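PDB 4PG7: homoserine dehydrogenase from Staphylococcus aureus M1064, which catalyses the reversible NAD(P)-dependent reduction of aspartate semialdehyde to homoserine, an oxidoreductase step in the aspartic acid pathway. Local coordinates for residues 234-239 and 277-282; 125-130 and 149-154; 263-268 and 288-293. All coordinates share one frame; numbering follows the deposited sequence. Where two conformers were deposited one is given.

Contact 1 of 3, residues 234-239 and 277-282; sequences FNQVIK and GKVNAS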
loop_
_atom_site.group_PDB
_atom_site.type_symbol
_atom_site.label_atom_id
_atom_site.label_comp_id
_atom_site.label_asym_id
_atom_site.label_seq_id
_atom_site.Cartn_x
_atom_site.Cartn_y
_atom_site.Cartn_z
ATOM N N PHE A 234 -1.085 -13.363 10.034
ATOM C CA PHE A 234 -1.690 -13.985 11.192
ATOM C C PHE A 234 -0.700 -14.732 12.068
ATOM O O PHE A 234 -1.102 -15.243 13.111
ATOM C CB PHE A 234 -2.745 -14.994 10.755
ATOM C CG PHE A 234 -3.766 -14.450 9.810
ATOM C CD1 PHE A 234 -4.424 -13.263 10.086
ATOM C CD2 PHE A 234 -4.119 -15.163 8.671
ATOM C CE1 PHE A 234 -5.378 -12.773 9.217
ATOM C CE2 PHE A 234 -5.085 -14.681 7.809
ATOM C CZ PHE A 234 -5.719 -13.489 8.083
ATOM N N ASN A 235 0.566 -14.823 11.643
ATOM C CA ASN A 235 1.567 -15.628 12.336
ATOM C C ASN A 235 1.121 -17.080 12.524
ATOM O O ASN A 235 1.426 -17.712 13.524
ATOM C CB ASN A 235 1.930 -14.990 13.676
ATOM C CG ASN A 235 2.281 -13.518 13.545
ATOM O OD1 ASN A 235 2.991 -13.118 12.623
ATOM N ND2 ASN A 235 1.785 -12.704 14.469
ATOM N N GLN A 236 0.399 -17.600 11.539
ATOM C CA GLN A 236 -0.059 -18.980 11.553
ATOM C C GLN A 236 0.476 -19.663 10.324
ATOM O O GLN A 236 0.486 -19.088 9.248
ATOM C CB GLN A 236 -1.582 -19.049 11.504
ATOM C CG GLN A 236 -2.275 -18.495 12.737
ATOM C CD GLN A 236 -2.114 -19.381 13.954
ATOM O OE1 GLN A 236 -1.739 -18.911 15.024
ATOM N NE2 GLN A 236 -2.393 -20.665 13.800
ATOM N N VAL A 237 0.867 -20.913 10.490
ATOM C CA VAL A 237 1.349 -21.722 9.405
ATOM C C VAL A 237 0.204 -22.561 8.882
ATOM O O VAL A 237 -0.358 -23.344 9.623
ATOM C CB VAL A 237 2.467 -22.664 9.893
ATOM C CG1 VAL A 237 2.807 -23.697 8.833
ATOM C CG2 VAL A 237 3.701 -21.867 10.298
ATOM N N ILE A 238 -0.128 -22.413 7.605
ATOM C CA ILE A 238 -1.044 -23.349 6.952
ATOM C C ILE A 238 -0.303 -24.059 5.843
ATOM O O ILE A 238 0.705 -23.567 5.371
ATOM C CB ILE A 238 -2.302 -22.646 6.392
ATOM C CG1 ILE A 238 -1.969 -21.717 5.217
ATOM C CG2 ILE A 238 -3.000 -21.877 7.499
ATOM C CD1 ILE A 238 -3.196 -21.097 4.574
ATOM N N LYS A 239 -0.821 -25.202 5.413
ATOM C CA LYS A 239 -0.227 -25.942 4.306
ATOM C C LYS A 239 -0.860 -25.519 2.986
ATOM O O LYS A 239 -2.026 -25.094 2.955
ATOM C CB LYS A 239 -0.455 -27.440 4.520
ATOM C CG LYS A 239 0.182 -28.012 5.789
ATOM C CD LYS A 239 -0.274 -29.453 6.035
ATOM N N GLY A 277 -9.038 -18.585 16.449
ATOM C CA GLY A 277 -7.793 -19.355 16.412
ATOM C C GLY A 277 -7.447 -20.061 15.099
ATOM O O GLY A 277 -6.360 -20.632 14.996
ATOM N N LYS A 278 -8.331 -20.014 14.096
ATOM C CA LYS A 278 -8.127 -20.767 12.836
ATOM C C LYS A 278 -8.175 -19.892 11.569
ATOM O O LYS A 278 -8.955 -18.949 11.480
ATOM C CB LYS A 278 -9.168 -21.873 12.714
ATOM N N VAL A 279 -7.343 -20.230 10.586
ATOM C CA VAL A 279 -7.327 -19.548 9.293
ATOM C C VAL A 279 -8.135 -20.343 8.271
ATOM O O VAL A 279 -7.872 -21.516 8.060
ATOM C CB VAL A 279 -5.878 -19.398 8.764
ATOM C CG1 VAL A 279 -5.852 -18.722 7.385
ATOM C CG2 VAL A 279 -5.012 -18.630 9.759
ATOM N N ASN A 280 -9.111 -19.708 7.638
ATOM C CA ASN A 280 -9.754 -20.269 6.455
ATOM C C ASN A 280 -9.185 -19.585 5.218
ATOM O O ASN A 280 -9.336 -18.377 5.054
ATOM C CB ASN A 280 -11.265 -20.052 6.496
ATOM C CG ASN A 280 -11.925 -20.817 7.612
ATOM O OD1 ASN A 280 -12.761 -20.275 8.322
ATOM N ND2 ASN A 280 -11.546 -22.087 7.783
ATOM N N ALA A 281 -8.533 -20.357 4.364
ATOM C CA ALA A 281 -7.791 -19.799 3.229
ATOM C C ALA A 281 -8.313 -20.359 1.922
ATOM O O ALA A 281 -8.618 -21.535 1.839
ATOM C CB ALA A 281 -6.319 -20.113 3.371
ATOM N N SER A 282 -8.400 -19.504 0.897
ATOM C CA SER A 282 -8.920 -19.904 -0.403
ATOM C C SER A 282 -8.410 -19.045 -1.543
ATOM O O SER A 282 -7.973 -17.910 -1.351
ATOM C CB SER A 282 -10.450 -19.839 -0.411
ATOM O OG SER A 282 -10.903 -18.555 -0.006
HETATM O O HOH W 1 -4.446 -21.209 12.456
#
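The ring of Phe234 meets Val279, and the second flat group, the amide of Gln236, faces the Gly277 carbonyl across a water just before the strand. Val279 approaches the ring on a slant, neither squarely over a face nor in the plane at the rim, and its CG2 lies 3.7 Å from Phe234 CD2. Tyr274, on the partner strand of the hairpin, also meets this ring, with the two planes about 35° apart. The aliphatic part of Gln236 runs past Val279 in the opposite direction, bringing Gln236 CB to 3.9 Å from Val279 CG2. A bend at its chi2 (-71°) then turns the amide toward Gly277, though Gln236 NE2 stops 4.1 Å from Gly277 O. The water between them donates to Gly277 O at 3.2 Å, while its link to Gln236 NE2 is weak and too short to be trusted.

Two residues on in the loop, the Ile238 side chain crosses that of Val279 at about a right angle, with Ile238 CG2 4.0 Å from Val279 CB. Its chi1 of 68° sets CG1 between the backbone N and the carbonyl carbon, and the extended chain beyond carries Ile238 CD1 to Ala281 CB, a tight 3.5 Å. Ser230 of helix 220-234 packs against Ile238 and Val279, Val226 against Ala281, and Val243 against Ile238 and Ala281.

The contact thus illustrates how the end of a helix and the loop after it can be seated on a beta hairpin largely by apolar contact. The backbones are too far apart to pair, so direct cohesion comes from branched and aromatic carbons, with polar bridging left to the water beside Gly277.

Contact 2 of 3, residues 125-130 and 149-154; sequences KDLLAV and EASVAG. With ACT (acetate ion), chain C.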
loop_
_atom_site.group_PDB
_atom_site.type_symbol
_atom_site.label_atom_id
_atom_site.label_comp_id
_atom_site.label_asym_id
_atom_site.label_seq_id
_atom_site.Cartn_x
_atom_site.Cartn_y
_atom_site.Cartn_z
ATOM N N LYS A 125 11.550 -18.800 -4.240
ATOM C CA LYS A 125 10.108 -18.605 -4.487
ATOM C C LYS A 125 9.271 -19.817 -4.161
ATOM O O LYS A 125 8.048 -19.733 -4.177
ATOM C CB LYS A 125 9.852 -18.242 -5.953
ATOM C CG LYS A 125 10.506 -16.948 -6.400
ATOM C CD LYS A 125 9.992 -15.756 -5.603
ATOM C CE LYS A 125 10.363 -14.440 -6.277
ATOM N NZ LYS A 125 9.669 -13.286 -5.641
ATOM N N ASP A 126 9.915 -20.943 -3.887
ATOM C CA ASP A 126 9.198 -22.167 -3.570
ATOM C C ASP A 126 8.964 -22.356 -2.077
ATOM O O ASP A 126 8.239 -23.269 -1.694
ATOM C CB ASP A 126 9.949 -23.367 -4.136
ATOM C CG ASP A 126 10.223 -23.230 -5.618
ATOM O OD1 ASP A 126 9.280 -22.916 -6.365
ATOM O OD2 ASP A 126 11.390 -23.415 -6.042
ATOM N N LEU A 127 9.597 -21.532 -1.235
ATOM C CA LEU A 127 9.417 -21.625 0.224
ATOM C C LEU A 127 7.976 -21.299 0.619
ATOM O O LEU A 127 7.388 -20.332 0.135
ATOM C CB LEU A 127 10.329 -20.648 0.969
ATOM C CG LEU A 127 11.771 -21.006 1.375
ATOM C CD1 LEU A 127 12.257 -22.393 0.954
ATOM C CD2 LEU A 127 12.714 -19.860 1.102
ATOM N N LEU A 128 7.436 -22.100 1.525
ATOM C CA LEU A 128 6.094 -21.912 2.042
ATOM C C LEU A 128 6.222 -21.630 3.535
ATOM O O LEU A 128 7.348 -21.523 4.059
ATOM C CB LEU A 128 5.237 -23.144 1.738
ATOM C CG LEU A 128 4.936 -23.306 0.242
ATOM C CD1 LEU A 128 4.400 -24.690 -0.098
ATOM C CD2 LEU A 128 3.967 -22.247 -0.245
ATOM N N ALA A 129 5.088 -21.498 4.218
ATOM C CA ALA A 129 5.082 -21.057 5.596
ATOM C C ALA A 129 5.807 -22.045 6.510
ATOM O O ALA A 129 6.546 -21.626 7.396
ATOM C CB ALA A 129 3.663 -20.841 6.088
ATOM N N VAL A 130 5.580 -23.338 6.289
ATOM C CA VAL A 130 6.234 -24.395 7.070
ATOM C C VAL A 130 7.751 -24.182 7.056
ATOM O O VAL A 130 8.419 -24.230 8.098
ATOM C CB VAL A 130 5.891 -25.804 6.523
ATOM C CG1 VAL A 130 6.760 -26.881 7.176
ATOM C CG2 VAL A 130 4.426 -26.136 6.785
ATOM N N GLU A 149 12.816 -11.354 2.447
ATOM C CA GLU A 149 12.136 -10.271 1.710
ATOM C C GLU A 149 12.061 -10.534 0.205
ATOM O O GLU A 149 11.004 -10.386 -0.399
ATOM C CB GLU A 149 12.833 -8.919 1.953
ATOM N N ALA A 150 13.178 -10.933 -0.395
ATOM C CA ALA A 150 13.223 -11.176 -1.832
ATOM C C ALA A 150 12.337 -12.352 -2.242
ATOM O O ALA A 150 11.871 -12.417 -3.374
ATOM C CB ALA A 150 14.657 -11.409 -2.288
ATOM N N SER A 151 12.102 -13.273 -1.314
ATOM C CA SER A 151 11.247 -14.429 -1.558
ATOM C C SER A 151 9.762 -14.061 -1.789
ATOM O O SER A 151 9.010 -14.865 -2.343
ATOM C CB SER A 151 11.391 -15.421 -0.390
ATOM O OG SER A 151 11.448 -16.746 -0.845
ATOM N N VAL A 152 9.358 -12.846 -1.396
ATOM C CA VAL A 152 7.988 -12.327 -1.628
ATOM C C VAL A 152 7.982 -11.050 -2.496
ATOM O O VAL A 152 8.926 -10.265 -2.451
ATOM C CB VAL A 152 7.273 -12.028 -0.288
ATOM C CG1 VAL A 152 7.552 -13.130 0.733
ATOM C CG2 VAL A 152 7.701 -10.679 0.285
ATOM N N ALA A 153 6.922 -10.845 -3.281
ATOM C CA ALA A 153 6.751 -9.576 -4.036
ATOM C C ALA A 153 5.848 -8.573 -3.311
ATOM O O ALA A 153 4.736 -8.915 -2.906
ATOM C CB ALA A 153 6.245 -9.818 -5.459
ATOM N N GLY A 154 6.331 -7.336 -3.175
ATOM C CA GLY A 154 5.641 -6.302 -2.404
ATOM C C GLY A 154 4.296 -5.905 -2.985
ATOM O O GLY A 154 4.077 -6.011 -4.195
HETATM C C ACT C . 14.684 -18.590 -7.264
HETATM O O ACT C . 15.017 -17.401 -7.036
HETATM O OXT ACT C . 13.879 -19.188 -6.535
HETATM C CH3 ACT C . 15.217 -19.311 -8.467
#
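Lys125 and Ala150 form the striking feature here: the only hydrogen bond between the two segments runs from the far end of a long side chain to a main-chain carbonyl. Lys125 NZ donates to Ala150 O at 3.3 Å, arriving in the carbonyl plane with a C=O...N angle of 155°. The chain gets there by one bend, at chi2 (-61°), after which it is extended to its tip. On the way its methylene groups lie along the backbone of the 3-10 segment 149-151, with Lys125 CD alongside the Ser151 carbonyl, 3.5 Å from Ser151 O. The contact thus rests mainly on this one side chain, and the single bond at its tip is rather long.

The backbone N of the same residue also has a partner. Lys125 N donates almost straight to OXT of an acetate ion at 3.3 Å (168°); the ion is probably a passenger from the crystallisation liquor. A lighter touch comes from Leu127, whose CD2 lies 3.9 Å from Ser151 OG. Within 149-154, Val152 N bonds to Glu149 O at 3.1 Å, consistent with a fixed turn.

Both segments emerge from adjacent parallel strands, 119-122 and 146-147, of the nucleotide-binding sheet, and helix 129-141 makes the beta-alpha-beta connection between them. Leu128 occupies the N-cap of that helix, while Asp126 is tied to Gly102 N through its carboxylate. Around the contact, Ala150 packs on Thr326, Ala329 and Val330 of helix 323-339, and helix 220-234 receives Leu128 at Arg224, Ala129 at Val227 and Tyr231, and Val152 at Ile228.

Contact 3 of 3, residues 263-268 and 288-293; sequences GYKIKL and IDKKHQ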
loop_
_atom_site.group_PDB
_atom_site.type_symbol
_atom_site.label_atom_id
_atom_site.label_comp_id
_atom_site.label_asym_id
_atom_site.label_seq_id
_atom_site.Cartn_x
_atom_site.Cartn_y
_atom_site.Cartn_z
ATOM N N GLY A 263 -23.766 -5.567 -11.094
ATOM C CA GLY A 263 -22.932 -4.576 -10.410
ATOM C C GLY A 263 -21.573 -5.059 -9.926
ATOM O O GLY A 263 -21.002 -4.455 -9.026
ATOM N N TYR A 264 -21.053 -6.140 -10.513
ATOM C CA TYR A 264 -19.833 -6.793 -10.045
ATOM C C TYR A 264 -18.844 -7.064 -11.173
ATOM O O TYR A 264 -19.245 -7.267 -12.318
ATOM C CB TYR A 264 -20.151 -8.151 -9.403
ATOM C CG TYR A 264 -21.070 -8.072 -8.217
ATOM C CD1 TYR A 264 -20.557 -7.910 -6.916
ATOM C CD2 TYR A 264 -22.453 -8.095 -8.389
ATOM C CE1 TYR A 264 -21.416 -7.804 -5.823
ATOM C CE2 TYR A 264 -23.325 -8.010 -7.308
ATOM C CZ TYR A 264 -22.805 -7.850 -6.024
ATOM O OH TYR A 264 -23.668 -7.768 -4.958
ATOM N N LYS A 265 -17.559 -7.079 -10.820
ATOM C CA LYS A 265 -16.508 -7.613 -11.655
ATOM C C LYS A 265 -16.162 -9.005 -11.151
ATOM O O LYS A 265 -16.503 -9.360 -10.025
ATOM C CB LYS A 265 -15.269 -6.735 -11.551
ATOM C CG LYS A 265 -15.462 -5.376 -12.199
ATOM C CD LYS A 265 -14.124 -4.727 -12.412
ATOM C CE LYS A 265 -14.215 -3.530 -13.322
ATOM N NZ LYS A 265 -13.026 -2.672 -13.095
ATOM N N ILE A 266 -15.459 -9.780 -11.953
ATOM C CA ILE A 266 -14.944 -11.070 -11.502
ATOM C C ILE A 266 -13.423 -10.982 -11.393
ATOM O O ILE A 266 -12.766 -10.547 -12.328
ATOM C CB ILE A 266 -15.389 -12.196 -12.449
ATOM C CG1 ILE A 266 -16.914 -12.291 -12.453
ATOM C CG2 ILE A 266 -14.809 -13.541 -12.003
ATOM C CD1 ILE A 266 -17.498 -13.463 -13.194
ATOM N N LYS A 267 -12.873 -11.385 -10.260
ATOM C CA LYS A 267 -11.424 -11.431 -10.041
ATOM C C LYS A 267 -11.096 -12.786 -9.459
ATOM O O LYS A 267 -11.946 -13.411 -8.806
ATOM C CB LYS A 267 -10.958 -10.339 -9.043
ATOM C CG LYS A 267 -11.405 -8.917 -9.392
ATOM C CD LYS A 267 -10.616 -8.347 -10.552
ATOM C CE LYS A 267 -11.054 -6.929 -10.857
ATOM N NZ LYS A 267 -10.253 -6.364 -11.965
ATOM N N LEU A 268 -9.861 -13.236 -9.667
ATOM C CA LEU A 268 -9.344 -14.372 -8.925
ATOM C C LEU A 268 -8.817 -13.817 -7.613
ATOM O O LEU A 268 -7.818 -13.072 -7.605
ATOM C CB LEU A 268 -8.248 -15.100 -9.675
ATOM C CG LEU A 268 -7.725 -16.374 -8.972
ATOM C CD1 LEU A 268 -8.762 -17.479 -9.039
ATOM C CD2 LEU A 268 -6.424 -16.851 -9.585
ATOM N N ILE A 288 -16.775 -9.195 -7.247
ATOM C CA ILE A 288 -16.379 -8.078 -6.420
ATOM C C ILE A 288 -17.217 -6.889 -6.833
ATOM O O ILE A 288 -17.258 -6.519 -8.014
ATOM C CB ILE A 288 -14.896 -7.667 -6.658
ATOM C CG1 ILE A 288 -13.952 -8.822 -6.366
ATOM C CG2 ILE A 288 -14.521 -6.470 -5.768
ATOM C CD1 ILE A 288 -13.912 -9.200 -4.892
ATOM N N ASP A 289 -17.855 -6.270 -5.862
ATOM C CA ASP A 289 -18.646 -5.083 -6.105
ATOM C C ASP A 289 -17.793 -4.052 -6.819
ATOM O O ASP A 289 -16.671 -3.781 -6.396
ATOM C CB ASP A 289 -19.188 -4.521 -4.795
ATOM C CG ASP A 289 -20.135 -3.343 -5.014
ATOM O OD1 ASP A 289 -21.336 -3.503 -4.843
ATOM O OD2 ASP A 289 -19.693 -2.264 -5.375
ATOM N N LYS A 290 -18.351 -3.462 -7.871
ATOM C CA LYS A 290 -17.625 -2.490 -8.693
ATOM C C LYS A 290 -17.098 -1.286 -7.946
ATOM O O LYS A 290 -16.176 -0.650 -8.408
ATOM C CB LYS A 290 -18.507 -1.974 -9.825
ATOM C CG LYS A 290 -18.684 -2.938 -10.972
ATOM C CD LYS A 290 -19.670 -2.319 -11.964
ATOM C CE LYS A 290 -19.906 -3.212 -13.168
ATOM N NZ LYS A 290 -21.045 -2.692 -13.981
ATOM N N LYS A 291 -17.698 -0.941 -6.816
ATOM C CA LYS A 291 -17.227 0.197 -6.024
ATOM C C LYS A 291 -16.079 -0.150 -5.074
ATOM O O LYS A 291 -15.465 0.744 -4.531
ATOM C CB LYS A 291 -18.395 0.772 -5.211
ATOM C CG LYS A 291 -19.521 1.326 -6.077
ATOM C CD LYS A 291 -20.771 1.605 -5.255
ATOM C CE LYS A 291 -21.517 0.305 -5.005
ATOM N NZ LYS A 291 -22.121 0.196 -3.658
ATOM N N HIS A 292 -15.804 -1.437 -4.864
ATOM C CA HIS A 292 -14.718 -1.865 -3.982
ATOM C C HIS A 292 -13.370 -1.518 -4.629
ATOM O O HIS A 292 -13.192 -1.673 -5.844
ATOM C CB HIS A 292 -14.804 -3.376 -3.758
ATOM C CG HIS A 292 -14.057 -3.862 -2.561
ATOM N ND1 HIS A 292 -12.700 -4.107 -2.578
ATOM C CD2 HIS A 292 -14.469 -4.144 -1.300
ATOM C CE1 HIS A 292 -12.312 -4.540 -1.391
ATOM N NE2 HIS A 292 -13.364 -4.544 -0.591
ATOM N N GLN A 293 -12.412 -1.100 -3.814
ATOM C CA GLN A 293 -11.078 -0.770 -4.298
ATOM C C GLN A 293 -10.468 -1.887 -5.146
ATOM O O GLN A 293 -9.793 -1.612 -6.130
ATOM C CB GLN A 293 -10.160 -0.371 -3.128
ATOM C CG GLN A 293 -9.136 0.735 -3.368
ATOM C CD GLN A 293 -9.582 1.959 -4.158
ATOM O OE1 GLN A 293 -10.568 2.621 -3.838
ATOM N NE2 GLN A 293 -8.787 2.297 -5.178
#
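Lys265 and Ile288 face each other as a hydrogen-bonded antiparallel pair: Lys265 N donates to Ile288 O at 2.9 Å, and Ile288 N returns the bond to Lys265 O at 2.8 Å. One residue away, Tyr264 and Asp289 form a non-hydrogen-bonded pair with diverging side chains, where Tyr264 CA makes a CH...O contact of 3.3 Å with Ile288 O. The tyrosine ring lies beside the opposite backbone, with Ile288 C at its edge and Asp289 N approaching obliquely, 3.3 Å from Tyr264 CD1. The Lys267 and Ile288 side chains cross at about a right angle, Lys267 CG 4.0 Å from Ile288 CG1.

These are the open ends of the hairpin formed by strands 264-275 and 278-289. Gly263, with positive phi in a Schellman motif, ends helix 253-262 and offers its O to Lys290 N at 3.1 Å (164°), while the extended Lys290 chain passes alongside Gly263 to a salt bridge with Asp260.

Asp289 begins a type I turn, closed by His292 N to Asp289 O; its OD2 takes Lys291 N at 2.8 Å in an Asx turn. Farther out, Lys265 and Lys267 form salt bridges to Glu298, Lys267 NZ also bonds to Val297 O, and Gln293 NE2 bonds to Gln293 O of the second subunit.

Along the chain contact 2 closes before either of the others opens, whereas contacts 1 and 3 interleave, their segments alternating. Both of the latter draw on strand 278-289, contact 1 near its start and contact 3 at its end, with centres about 25 Å apart. Contacts 1 and 2 are closer, about 16 Å between centres, and they touch: Val237 CG1 packs 3.6 Å from Val130 CG2, so the loop after helix 220-234 packs against the start of helix 129-141. Contact 3 lies about 28 Å from contact 2. Contact 2 thus sits at the edge of the nucleotide-binding domain, contact 1 links that edge to the hairpin, and contact 3 lies at the hairpin's open end near the second subunit.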